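Local coordinates for inosine-uridine preferring nucleoside hydrolase family protein (Bacillus anthracis, PDB 2C40), which belongs to the nucleoside hydrolase family, with an alpha/beta fold that here holds a calcium ion and an alpha-D-ribofuranose in one pocket, at residues Arg147-Gly152 / Ala251-Lys256; Ala182-Trp185 / Glu190-Leu193; Phe82-Leu87 / Ile221-Gln226; Leu20-Asp25 / Arg49-Arg54; Gly31-Pro36 / Lys103-His108. One frame throughout, in Å; residues are numbered along the deposited sequence. Where two conformers were deposited one is given.

Interaction 1 of 5, residues Arg147-Gly152 / Ala251-Lys256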
# COMPACT_ATOMS: atom_id res chain seq x y z
N ARG A 147 25.51 -24.00 -4.14
CA ARG A 147 24.90 -23.60 -5.39
C ARG A 147 24.27 -22.23 -5.19
O ARG A 147 24.14 -21.73 -4.06
CB ARG A 147 23.84 -24.64 -5.83
CG ARG A 147 22.70 -24.73 -4.86
CD ARG A 147 21.76 -25.89 -5.07
NE ARG A 147 21.82 -26.89 -4.01
CZ ARG A 147 21.21 -26.86 -2.80
NH1 ARG A 147 20.47 -25.82 -2.39
NH2 ARG A 147 21.35 -27.93 -2.00
N LEU A 148 23.92 -21.63 -6.32
CA LEU A 148 23.15 -20.38 -6.37
C LEU A 148 21.74 -20.74 -6.82
O LEU A 148 21.57 -21.36 -7.83
CB LEU A 148 23.80 -19.43 -7.42
CG LEU A 148 23.61 -17.91 -7.44
CD1 LEU A 148 23.72 -17.31 -8.88
CD2 LEU A 148 22.45 -17.39 -6.74
N VAL A 149 20.74 -20.30 -6.06
CA VAL A 149 19.37 -20.27 -6.51
C VAL A 149 18.99 -18.82 -6.70
O VAL A 149 19.08 -18.02 -5.80
CB VAL A 149 18.40 -20.98 -5.53
CG1 VAL A 149 16.99 -21.12 -6.15
CG2 VAL A 149 18.97 -22.38 -5.20
N TRP A 150 18.59 -18.49 -7.92
CA TRP A 150 18.33 -17.13 -8.32
C TRP A 150 17.00 -17.00 -9.07
O TRP A 150 16.68 -17.78 -9.98
CB TRP A 150 19.50 -16.62 -9.19
CG TRP A 150 19.40 -15.17 -9.63
CD1 TRP A 150 19.13 -14.06 -8.85
CD2 TRP A 150 19.57 -14.70 -10.96
NE1 TRP A 150 19.11 -12.94 -9.63
CE2 TRP A 150 19.38 -13.30 -10.93
CE3 TRP A 150 19.85 -15.33 -12.18
CZ2 TRP A 150 19.47 -12.50 -12.07
CZ3 TRP A 150 19.93 -14.54 -13.33
CH2 TRP A 150 19.73 -13.13 -13.26
N MET A 151 16.26 -15.97 -8.66
CA MET A 151 15.16 -15.45 -9.41
C MET A 151 15.69 -14.50 -10.47
O MET A 151 16.12 -13.37 -10.20
CB MET A 151 14.16 -14.73 -8.49
CG MET A 151 12.74 -14.53 -9.16
SD MET A 151 12.62 -13.27 -10.47
CE MET A 151 11.88 -14.20 -11.77
N GLY A 152 15.65 -14.94 -11.70
CA GLY A 152 16.09 -14.10 -12.81
C GLY A 152 15.85 -14.78 -14.14
O GLY A 152 15.63 -16.01 -14.22
N ALA A 251 12.57 -19.03 -2.95
CA ALA A 251 12.88 -19.34 -1.55
C ALA A 251 12.30 -20.68 -1.12
O ALA A 251 12.95 -21.41 -0.36
CB ALA A 251 12.36 -18.24 -0.65
N ALA A 252 11.11 -21.02 -1.62
CA ALA A 252 10.46 -22.29 -1.30
C ALA A 252 11.19 -23.48 -1.97
O ALA A 252 11.21 -24.59 -1.42
CB ALA A 252 9.04 -22.26 -1.72
N PHE A 253 11.76 -23.25 -3.14
CA PHE A 253 12.53 -24.25 -3.87
C PHE A 253 13.82 -24.61 -3.09
O PHE A 253 14.28 -25.75 -3.13
CB PHE A 253 12.92 -23.74 -5.26
CG PHE A 253 13.66 -24.75 -6.09
CD1 PHE A 253 13.01 -25.81 -6.65
CD2 PHE A 253 15.03 -24.64 -6.29
CE1 PHE A 253 13.71 -26.76 -7.41
CE2 PHE A 253 15.71 -25.59 -7.03
CZ PHE A 253 15.05 -26.62 -7.60
N VAL A 254 14.40 -23.63 -2.42
CA VAL A 254 15.53 -23.87 -1.53
C VAL A 254 15.09 -24.76 -0.34
O VAL A 254 15.78 -25.72 0.02
CB VAL A 254 16.14 -22.53 -1.02
CG1 VAL A 254 17.16 -22.78 0.09
CG2 VAL A 254 16.77 -21.76 -2.18
N GLY A 255 13.94 -24.45 0.25
CA GLY A 255 13.42 -25.24 1.36
C GLY A 255 12.84 -26.58 0.96
O GLY A 255 12.86 -27.51 1.76
N LYS A 256 12.29 -26.68 -0.24
CA LYS A 256 11.57 -27.88 -0.68
C LYS A 256 11.72 -28.08 -2.18
O LYS A 256 10.81 -27.85 -2.93
CB LYS A 256 10.09 -27.80 -0.31
CG LYS A 256 9.41 -29.13 -0.41
CD LYS A 256 8.00 -29.08 0.15
CE LYS A 256 7.94 -29.60 1.57
NZ LYS A 256 6.53 -29.74 2.02
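Val149, in strand 145-151, carries this contact almost alone, packing against Phe253 and Val254 near the C-terminal end of helix 246-255. Along the strand, side chains alternate between the two faces of the sheet, and Arg147, Val149 and Met151 lie on the face that the helix covers. Arg147 starts toward the helix but does not touch it, its long chain lying over Asp192 and Thr121 of the neighbouring strands. Leu148 points to the other face. At Val149 the branched side chain suits both the extended backbone and a close approach of sheet and helix. With CG1 anti to the backbone N (chi1 -171°), both methyls are presented to the helix. Val149 CG2 lies 3.8 Å from Val254 CG2, and the same Val254 methyl is also 3.8 Å from Val149 CB and 4.0 Å from Val149 CG1, so it rests against the whole isopropyl group. Val149 CG1 in addition reaches Phe253 CD2 at 4.0 Å, coming to the ring obliquely. Across this pair of segments the closest CA atoms are those of Val149 and Val254, 7.2 Å apart. Trp150 turns to the far face again, and its NE1 is satisfied by Gly126 O. Met151 returns to the helix side, packs on Trp246, Asp247 and Thr250 one or more turns earlier, and touches the bound ribofuranose; its O is hydrogen-bonded to Asn173 ND2. No hydrogen bond links the two segments. The chemistry between them is purely apolar: shape and exclusion of water hold helix to sheet.

Interaction 2 of 5, residues Ala182-Trp185 / Glu190-Leu193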
# COMPACT_ATOMS: atom_id res chain seq x y z
N ALA A 182 26.51 -11.85 -16.26
CA ALA A 182 27.63 -12.38 -17.03
C ALA A 182 28.76 -12.92 -16.16
O ALA A 182 29.21 -14.05 -16.35
CB ALA A 182 28.13 -11.34 -18.00
N ARG A 183 29.21 -12.12 -15.20
CA ARG A 183 30.23 -12.53 -14.20
C ARG A 183 29.86 -13.78 -13.39
O ARG A 183 30.69 -14.69 -13.15
CB ARG A 183 30.32 -11.46 -13.17
CG ARG A 183 31.42 -10.58 -13.34
CD ARG A 183 32.54 -10.94 -12.35
NE ARG A 183 33.77 -10.45 -12.96
CZ ARG A 183 34.01 -9.17 -13.23
NH1 ARG A 183 33.14 -8.23 -12.88
NH2 ARG A 183 35.15 -8.83 -13.81
N VAL A 184 28.61 -13.81 -12.92
CA VAL A 184 28.13 -14.98 -12.17
C VAL A 184 28.12 -16.17 -13.13
O VAL A 184 28.61 -17.27 -12.81
CB VAL A 184 26.76 -14.74 -11.55
CG1 VAL A 184 26.19 -16.03 -10.99
CG2 VAL A 184 26.85 -13.66 -10.46
N TRP A 185 27.63 -15.93 -14.34
CA TRP A 185 27.58 -16.98 -15.34
C TRP A 185 28.98 -17.55 -15.67
O TRP A 185 29.07 -18.72 -15.99
CB TRP A 185 26.93 -16.50 -16.63
CG TRP A 185 25.53 -16.99 -16.94
CD1 TRP A 185 25.12 -17.60 -18.10
CD2 TRP A 185 24.35 -16.89 -16.13
NE1 TRP A 185 23.80 -17.87 -18.07
CE2 TRP A 185 23.29 -17.44 -16.87
CE3 TRP A 185 24.10 -16.37 -14.85
CZ2 TRP A 185 22.00 -17.49 -16.39
CZ3 TRP A 185 22.82 -16.46 -14.36
CH2 TRP A 185 21.79 -17.02 -15.13
N GLU A 190 27.26 -24.06 -9.58
CA GLU A 190 25.94 -24.56 -10.04
C GLU A 190 24.79 -23.51 -9.81
O GLU A 190 24.71 -22.87 -8.75
CB GLU A 190 25.57 -25.91 -9.37
CG GLU A 190 26.38 -27.20 -9.85
CD GLU A 190 26.49 -27.34 -11.39
OE1 GLU A 190 25.44 -27.47 -12.08
OE2 GLU A 190 27.63 -27.29 -11.93
N ILE A 191 23.94 -23.34 -10.82
CA ILE A 191 22.87 -22.33 -10.82
C ILE A 191 21.50 -22.96 -11.09
O ILE A 191 21.27 -23.58 -12.14
CB ILE A 191 23.09 -21.21 -11.89
CG1 ILE A 191 24.49 -20.59 -11.75
CG2 ILE A 191 22.06 -20.12 -11.79
CD1 ILE A 191 24.73 -19.48 -12.63
N ASP A 192 20.63 -22.84 -10.09
CA ASP A 192 19.23 -23.07 -10.23
C ASP A 192 18.55 -21.71 -10.51
O ASP A 192 18.74 -20.73 -9.76
CB ASP A 192 18.64 -23.73 -8.97
CG ASP A 192 19.32 -25.09 -8.61
OD1 ASP A 192 19.81 -25.84 -9.48
OD2 ASP A 192 19.34 -25.40 -7.40
N LEU A 193 17.76 -21.67 -11.59
CA LEU A 193 17.05 -20.47 -12.08
C LEU A 193 15.56 -20.60 -11.89
O LEU A 193 14.96 -21.53 -12.45
CB LEU A 193 17.17 -20.28 -13.59
CG LEU A 193 18.08 -19.25 -14.21
CD1 LEU A 193 17.68 -18.98 -15.65
CD2 LEU A 193 18.12 -17.96 -13.39
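A beta-alpha-beta crossover leads from strand 145-151 through helix 178-186 to its parallel neighbour 191-194, and here the helix folds back through Val184 and Trp185 onto Ile191 and Leu193 of the strand it has just led into. Ile191 is the central piece. Its CD1 reaches out over one face of the Trp185 indole, 3.9 Å from CE3, and makes a CH-pi contact 4.3 Å from the centroid of the six-membered ring, 28° off the ring normal. An extended chi2 of -175° carries this methyl away from the strand, far enough to meet the ring. The same CD1 lies 4.1 Å from Val184 CG1, so one methyl serves two helix residues. Trp185 leaves its backbone pointing away from the strand, yet the large indole swings its far end back. There Trp185 CH2 meets Leu193 CD2 at 4.2 Å, the methyl lying near the ring plane at its edge rather than over the face. A flat, wide ring thus spans two strand residues on one face of the sheet. Around this contact, Trp185 also packs on Val288, Ser267 and Val269 of strands 286-292 and 261-269, while Val184 touches Leu148 and Leu131, the latter on helix 129-137.

Interaction 3 of 5, residues Phe82-Leu87 / Ile221-Gln226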
# COMPACT_ATOMS: atom_id res chain seq x y z
N PHE A 82 8.53 0.75 2.22
CA PHE A 82 8.04 1.77 3.15
C PHE A 82 6.78 1.32 3.84
O PHE A 82 6.63 1.47 5.04
CB PHE A 82 7.81 3.12 2.46
CG PHE A 82 9.09 3.85 2.09
CD1 PHE A 82 9.56 3.86 0.78
CD2 PHE A 82 9.85 4.48 3.08
CE1 PHE A 82 10.73 4.51 0.44
CE2 PHE A 82 11.04 5.15 2.76
CZ PHE A 82 11.48 5.17 1.44
N TYR A 83 5.92 0.66 3.08
CA TYR A 83 4.65 0.22 3.57
C TYR A 83 4.81 -0.97 4.46
O TYR A 83 4.25 -0.97 5.54
CB TYR A 83 3.66 -0.04 2.42
CG TYR A 83 3.71 1.05 1.34
CD1 TYR A 83 3.62 0.72 -0.02
CD2 TYR A 83 3.94 2.38 1.67
CE1 TYR A 83 3.70 1.71 -1.00
CE2 TYR A 83 4.04 3.38 0.69
CZ TYR A 83 3.91 3.04 -0.63
OH TYR A 83 3.98 4.01 -1.59
N VAL A 84 5.60 -1.96 4.05
CA VAL A 84 5.78 -3.13 4.90
C VAL A 84 6.42 -2.74 6.24
O VAL A 84 5.95 -3.18 7.29
CB VAL A 84 6.60 -4.24 4.21
CG1 VAL A 84 6.84 -5.39 5.17
CG2 VAL A 84 5.86 -4.73 2.96
N ASP A 85 7.43 -1.87 6.19
CA ASP A 85 8.14 -1.33 7.40
C ASP A 85 7.24 -0.58 8.36
O ASP A 85 7.47 -0.56 9.60
CB ASP A 85 9.23 -0.36 6.92
CG ASP A 85 10.11 0.11 8.02
OD1 ASP A 85 10.48 -0.75 8.85
OD2 ASP A 85 10.41 1.32 8.04
N ALA A 86 6.20 0.04 7.80
CA ALA A 86 5.23 0.77 8.61
C ALA A 86 4.09 -0.08 9.15
O ALA A 86 3.28 0.45 9.86
CB ALA A 86 4.68 1.97 7.87
N LEU A 87 4.06 -1.38 8.88
CA LEU A 87 2.97 -2.23 9.38
C LEU A 87 3.05 -2.46 10.93
O LEU A 87 4.14 -2.73 11.48
CB LEU A 87 2.95 -3.57 8.62
CG LEU A 87 2.53 -3.66 7.16
CD1 LEU A 87 2.67 -5.08 6.71
CD2 LEU A 87 1.11 -3.16 6.91
N ILE A 221 -0.28 -15.60 8.91
CA ILE A 221 -1.20 -15.53 7.77
C ILE A 221 -1.71 -14.06 7.63
O ILE A 221 -1.69 -13.52 6.53
CB ILE A 221 -2.39 -16.54 7.93
CG1 ILE A 221 -1.92 -18.00 7.95
CG2 ILE A 221 -3.44 -16.35 6.87
CD1 ILE A 221 -1.38 -18.52 6.63
N ASP A 222 -2.12 -13.45 8.73
CA ASP A 222 -2.54 -12.05 8.76
C ASP A 222 -1.39 -11.18 8.22
O ASP A 222 -1.60 -10.33 7.36
CB ASP A 222 -2.90 -11.67 10.18
CG ASP A 222 -3.50 -10.27 10.32
OD1 ASP A 222 -4.07 -9.70 9.35
OD2 ASP A 222 -3.43 -9.77 11.46
N PHE A 223 -0.16 -11.47 8.64
CA PHE A 223 1.02 -10.74 8.13
C PHE A 223 1.23 -10.90 6.61
O PHE A 223 1.44 -9.90 5.91
CB PHE A 223 2.30 -11.14 8.85
CG PHE A 223 3.55 -10.46 8.31
CD1 PHE A 223 4.51 -11.17 7.61
CD2 PHE A 223 3.77 -9.09 8.52
CE1 PHE A 223 5.66 -10.55 7.13
CE2 PHE A 223 4.92 -8.46 8.03
CZ PHE A 223 5.85 -9.18 7.34
N LEU A 224 1.17 -12.16 6.13
CA LEU A 224 1.19 -12.44 4.69
C LEU A 224 0.13 -11.64 3.95
O LEU A 224 0.42 -11.06 2.92
CB LEU A 224 0.90 -13.92 4.38
CG LEU A 224 1.98 -14.93 4.23
CD1 LEU A 224 1.31 -16.34 4.12
CD2 LEU A 224 2.85 -14.60 2.98
N GLY A 225 -1.11 -11.68 4.43
CA GLY A 225 -2.17 -10.90 3.82
C GLY A 225 -1.97 -9.38 3.77
O GLY A 225 -2.31 -8.75 2.79
N GLN A 226 -1.44 -8.80 4.83
CA GLN A 226 -1.11 -7.36 4.86
C GLN A 226 -0.07 -7.06 3.80
O GLN A 226 -0.23 -6.14 2.99
CB GLN A 226 -0.62 -6.96 6.23
CG GLN A 226 -1.80 -6.91 7.20
CD GLN A 226 -1.39 -6.71 8.63
OE1 GLN A 226 -0.73 -5.75 8.96
NE2 GLN A 226 -1.86 -7.58 9.51
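Val84 and Leu87, at the end of helix 80-85 and just beyond it, pack against Phe223 and Gln226 on one side of helix 219-229, a contact of a helix end with a helix, at the subunit interface. The apolar part centres on Phe223. Its ring is swung toward the other segment, and Leu87 CD1 comes obliquely to Phe223 CE2 at 4.3 Å, with Val84 CG1 more loosely placed at 4.5 Å from Phe223 CZ. The aromatic ring suits this place because it also packs on Ile51 and meets Phe19 edge-to-face. Leu87 and Gln226 run antiparallel alongside one another: Leu87 CD1 touches Gln226 CB at 3.8 Å, while Leu87 CD2 lies 3.8 Å from Gln226 OE1. That oxygen is buried with no partner in the model, probably at some energetic cost. Across the interface, Gln226 packs on Gln226 of the second subunit. The polar part lies within helix 219-229 itself. There the extended Gln226 chain directs its amide one turn back, and Gln226 NE2 donates to Asp222 OD1 over 3.1 Å at 153°, with the acceptor close to the amide plane but met from above the carboxylate plane.

Interaction 4 of 5, residues Leu20-Asp25 / Arg49-Arg54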
# COMPACT_ATOMS: atom_id res chain seq x y z
N LEU A 20 9.18 -16.27 5.55
CA LEU A 20 8.96 -17.71 5.41
C LEU A 20 10.25 -18.54 5.58
O LEU A 20 10.19 -19.60 6.17
CB LEU A 20 8.33 -18.02 4.07
CG LEU A 20 6.96 -17.39 3.79
CD1 LEU A 20 6.68 -17.51 2.36
CD2 LEU A 20 5.88 -18.05 4.59
N LEU A 21 11.40 -18.07 5.08
CA LEU A 21 12.66 -18.80 5.28
C LEU A 21 12.87 -19.09 6.77
O LEU A 21 13.37 -20.15 7.19
CB LEU A 21 13.89 -17.99 4.76
CG LEU A 21 14.00 -17.84 3.23
CD1 LEU A 21 14.75 -16.60 2.87
CD2 LEU A 21 14.64 -19.12 2.56
N LEU A 22 12.47 -18.10 7.55
CA LEU A 22 12.69 -18.11 8.97
C LEU A 22 11.83 -19.19 9.72
O LEU A 22 12.13 -19.56 10.84
CB LEU A 22 12.45 -16.69 9.52
CG LEU A 22 13.50 -15.61 9.19
CD1 LEU A 22 12.97 -14.26 9.55
CD2 LEU A 22 14.83 -15.89 9.92
N GLN A 23 10.78 -19.69 9.06
CA GLN A 23 9.92 -20.73 9.62
C GLN A 23 10.35 -22.13 9.14
O GLN A 23 9.91 -23.15 9.69
CB GLN A 23 8.48 -20.47 9.20
CG GLN A 23 7.95 -19.05 9.45
CD GLN A 23 8.49 -18.43 10.72
OE1 GLN A 23 8.30 -18.95 11.82
NE2 GLN A 23 9.20 -17.32 10.56
N MET A 24 11.22 -22.19 8.14
CA MET A 24 11.72 -23.48 7.64
C MET A 24 12.70 -24.14 8.64
O MET A 24 13.77 -23.60 8.94
CB MET A 24 12.42 -23.28 6.29
CG MET A 24 11.48 -22.73 5.22
SD MET A 24 12.20 -22.39 3.61
CE MET A 24 13.84 -21.99 3.99
N ASP A 25 12.30 -25.31 9.13
CA ASP A 25 13.10 -26.10 10.06
C ASP A 25 14.40 -26.64 9.47
O ASP A 25 15.30 -27.01 10.22
CB ASP A 25 12.30 -27.34 10.51
CG ASP A 25 11.11 -26.99 11.37
OD1 ASP A 25 11.11 -25.88 11.95
OD2 ASP A 25 10.19 -27.85 11.45
N ARG A 49 15.11 -6.29 9.44
CA ARG A 49 15.48 -6.39 10.84
C ARG A 49 14.30 -6.65 11.77
O ARG A 49 14.41 -7.46 12.68
CB ARG A 49 16.26 -5.15 11.28
CG ARG A 49 17.66 -5.07 10.60
CD ARG A 49 18.20 -3.66 10.62
NE ARG A 49 18.50 -3.26 11.98
CZ ARG A 49 18.59 -2.00 12.42
NH1 ARG A 49 18.34 -0.97 11.63
NH2 ARG A 49 18.93 -1.78 13.70
N LYS A 50 13.19 -5.96 11.53
CA LYS A 50 11.96 -6.14 12.32
C LYS A 50 11.31 -7.52 12.07
O LYS A 50 10.67 -8.11 12.94
CB LYS A 50 10.93 -5.04 11.99
CG LYS A 50 11.41 -3.60 12.24
CD LYS A 50 10.31 -2.61 12.00
CE LYS A 50 10.86 -1.21 11.94
NZ LYS A 50 9.79 -0.25 11.61
N ILE A 51 11.49 -8.04 10.87
CA ILE A 51 10.94 -9.36 10.54
C ILE A 51 11.72 -10.44 11.29
O ILE A 51 11.14 -11.37 11.84
CB ILE A 51 10.91 -9.62 9.03
CG1 ILE A 51 9.85 -8.75 8.40
CG2 ILE A 51 10.61 -11.10 8.73
CD1 ILE A 51 9.90 -8.63 6.85
N ILE A 52 13.04 -10.27 11.34
CA ILE A 52 13.91 -11.20 12.04
C ILE A 52 13.61 -11.10 13.53
O ILE A 52 13.43 -12.11 14.19
CB ILE A 52 15.38 -10.91 11.73
CG1 ILE A 52 15.68 -11.15 10.26
CG2 ILE A 52 16.31 -11.80 12.57
CD1 ILE A 52 17.00 -10.52 9.82
N ASP A 53 13.49 -9.87 14.07
CA ASP A 53 13.09 -9.71 15.46
C ASP A 53 11.80 -10.44 15.82
O ASP A 53 11.76 -11.22 16.77
CB ASP A 53 12.86 -8.23 15.82
CG ASP A 53 14.14 -7.45 15.98
OD1 ASP A 53 15.21 -7.97 15.67
OD2 ASP A 53 14.06 -6.28 16.38
N ARG A 54 10.74 -10.16 15.07
CA ARG A 54 9.42 -10.68 15.44
C ARG A 54 9.29 -12.17 15.14
O ARG A 54 8.73 -12.92 15.96
CB ARG A 54 8.32 -9.91 14.72
CG ARG A 54 6.92 -10.36 15.11
CD ARG A 54 6.17 -9.31 15.91
NE ARG A 54 4.97 -9.87 16.55
CZ ARG A 54 3.91 -9.16 16.95
NH1 ARG A 54 3.86 -7.84 16.75
NH2 ARG A 54 2.87 -9.78 17.52
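Leu22, in the type I turn from Leu21 to Met24, reaches across to Ile51 and Ile52 of helix 41-55. Its CB already points toward that helix, and the CA atoms of Leu22 and Ile52 are 7.7 Å apart. From CB the chain bends so that CG lies beside the backbone N and opposite the carbonyl carbon (chi1 -72°). At CG it branches, and an extended chi2 of 168° carries CD1 outward; CD1, and not CD2, is the branch that reaches the helix. Leu22 CD1 sits 4.0 Å from Ile51 CG2, the two side chains crossing at about a right angle. The same methyl is 4.1 Å from Ile52 CA and 4.2 Å from Ile52 CG1, so it rests between two successive residues on the surface of the helix, partly on backbone. Leucine suits the position because its branched end is long enough to bridge to the helix, while the beta-branched isoleucines give that helix a compact, stiff surface. The turn that holds Leu22 is closed by Met24 N to Leu21 O at 3.1 Å. A polar link reinforces the join: Gln23 NE2 is hydrogen-bonded to Phe19 O of helix 12-21 and to Phe55 O, at the end of helix 41-55. Ile51 also leans on Leu15, Leu18 and Phe19. Such packing of consecutive crossover helices side by side is characteristic of a Rossmann-like alpha/beta sheet, in which helices 12-21 and 41-55 lead from one parallel strand to the next.

Interaction 5 of 5, residues Gly31-Pro36 / Lys103-His108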
# COMPACT_ATOMS: atom_id res chain seq x y z
N GLY A 31 23.30 -15.42 6.93
CA GLY A 31 23.44 -14.03 6.68
C GLY A 31 22.29 -13.56 5.81
O GLY A 31 21.76 -14.32 5.03
N VAL A 32 21.94 -12.29 5.96
CA VAL A 32 20.94 -11.65 5.12
C VAL A 32 21.56 -10.36 4.68
O VAL A 32 22.29 -9.76 5.44
CB VAL A 32 19.62 -11.41 5.89
CG1 VAL A 32 18.59 -10.78 5.00
CG2 VAL A 32 19.08 -12.72 6.41
N SER A 33 21.35 -9.99 3.42
CA SER A 33 21.73 -8.66 2.94
C SER A 33 20.73 -8.05 1.95
O SER A 33 19.94 -8.75 1.29
CB SER A 33 23.14 -8.70 2.36
OG SER A 33 23.25 -9.72 1.41
N VAL A 34 20.72 -6.72 1.92
CA VAL A 34 19.70 -6.01 1.14
C VAL A 34 20.40 -5.21 0.08
O VAL A 34 21.31 -4.46 0.38
CB VAL A 34 18.84 -5.08 2.02
CG1 VAL A 34 17.72 -4.39 1.19
CG2 VAL A 34 18.27 -5.82 3.22
N ILE A 35 19.93 -5.34 -1.16
CA ILE A 35 20.42 -4.49 -2.25
C ILE A 35 19.29 -3.53 -2.67
O ILE A 35 18.13 -3.93 -2.82
CB ILE A 35 21.03 -5.33 -3.47
CG1 ILE A 35 21.75 -4.40 -4.45
CG2 ILE A 35 19.95 -6.21 -4.16
CD1 ILE A 35 22.36 -5.10 -5.63
N PRO A 36 19.61 -2.23 -2.80
CA PRO A 36 18.59 -1.23 -3.12
C PRO A 36 18.15 -1.19 -4.61
O PRO A 36 18.28 -0.18 -5.29
CB PRO A 36 19.26 0.08 -2.63
CG PRO A 36 20.66 -0.12 -2.92
CD PRO A 36 20.93 -1.59 -2.57
N LYS A 103 30.12 -4.54 7.69
CA LYS A 103 30.56 -4.52 6.28
C LYS A 103 29.45 -4.39 5.26
O LYS A 103 28.33 -4.83 5.50
CB LYS A 103 31.32 -5.80 5.92
N PRO A 104 29.77 -3.82 4.10
CA PRO A 104 28.80 -3.82 3.01
C PRO A 104 28.50 -5.26 2.54
O PRO A 104 29.38 -6.17 2.72
CB PRO A 104 29.50 -2.99 1.91
CG PRO A 104 30.92 -2.97 2.26
CD PRO A 104 31.01 -3.10 3.74
N ALA A 105 27.34 -5.45 1.92
CA ALA A 105 26.84 -6.79 1.58
C ALA A 105 27.84 -7.71 0.86
O ALA A 105 27.95 -8.87 1.21
CB ALA A 105 25.54 -6.66 0.74
N HIS A 106 28.56 -7.21 -0.14
CA HIS A 106 29.49 -8.08 -0.89
C HIS A 106 30.64 -8.59 -0.04
O HIS A 106 31.03 -9.74 -0.18
CB HIS A 106 30.00 -7.42 -2.17
CG HIS A 106 30.83 -6.18 -1.95
ND1 HIS A 106 32.12 -6.06 -2.41
CD2 HIS A 106 30.54 -5.01 -1.36
CE1 HIS A 106 32.59 -4.86 -2.10
NE2 HIS A 106 31.65 -4.21 -1.46
N HIS A 107 31.16 -7.73 0.85
CA HIS A 107 32.15 -8.10 1.82
C HIS A 107 31.60 -8.99 2.91
O HIS A 107 32.23 -9.97 3.31
CB HIS A 107 32.76 -6.85 2.45
CG HIS A 107 33.74 -6.14 1.56
ND1 HIS A 107 34.33 -4.96 1.91
CD2 HIS A 107 34.21 -6.45 0.33
CE1 HIS A 107 35.17 -4.58 0.97
NE2 HIS A 107 35.11 -5.46 -0.01
N HIS A 108 30.41 -8.66 3.38
CA HIS A 108 29.70 -9.50 4.33
C HIS A 108 29.52 -10.93 3.79
O HIS A 108 29.71 -11.92 4.51
CB HIS A 108 28.35 -8.84 4.62
CG HIS A 108 27.51 -9.56 5.61
ND1 HIS A 108 26.29 -10.14 5.29
CD2 HIS A 108 27.70 -9.79 6.93
CE1 HIS A 108 25.77 -10.68 6.37
NE2 HIS A 108 26.61 -10.50 7.38
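Ser33 and Ala105 meet where the start of helix 105-115 packs on strand 27-34, in the parallel part of the Rossmann-like sheet, and His108, one turn on, covers Gly31 and Val32. The closest approach is Ser33 CB to Ala105 CB at 3.5 Å, a tight fit between two small residues that lets the helix come down close to the strand; their CA atoms are only 5.6 Å apart. The strand backbone points Ser33 CB at the alanine, while chi1 of 53° sets OG between the backbone N and the carbonyl carbon. There OG is hydrogen-bonded to Tyr5 OH and Asn7 OD1 of the adjoining strand 2-8, so a buried hydroxyl is satisfied beside an apolar contact. Val32 and Val34 point to the other face of the sheet, where Val34 packs on helix 41-55. On the helix, Pro104 sits at the N-cap, and its carbonyl accepts the backbone bond from His108 N at 2.8 Å, opening the first turn. His108 stretches CG away from its own N (chi1 -178°), throwing the imidazole down toward the strand. Its ND1 is hydrogen-bonded to Tyr5 OH, the same hydroxyl that Ser33 uses, and the two rings also meet with planes at about 55°. One tyrosine thus ties strand and helix together and helps fix the rotation of the imidazole. Glycine suits position 31 because, without a side chain, it lets the ring settle nearby: His108 CE1 lies 4.1 Å from Gly31 CA and 3.7 Å from Val32 O, approaching both obliquely.

In the fold
Interactions 4 and 5 come first along the chain and alternate: helix 12-21, strand 27-34, helix 41-55 and helix 105-115 supply their segments in turn. They lie on the two faces of the parallel part of the sheet, their centres about 17 Å apart. Interaction 3 neighbours interaction 4, centres about 14 Å apart, through the salt bridge Asp85-Lys50, and extends that side of the chain to the subunit interface. Interactions 1 and 2 use adjacent strands, with centres about 12 Å apart; those of 2 and 3 are about 32 Å apart. Interactions 1, 2 and 5 set helices on the sheet, while 3 and 4 join parts of the helical layer; Gly255 on Met24 links 1 to 4.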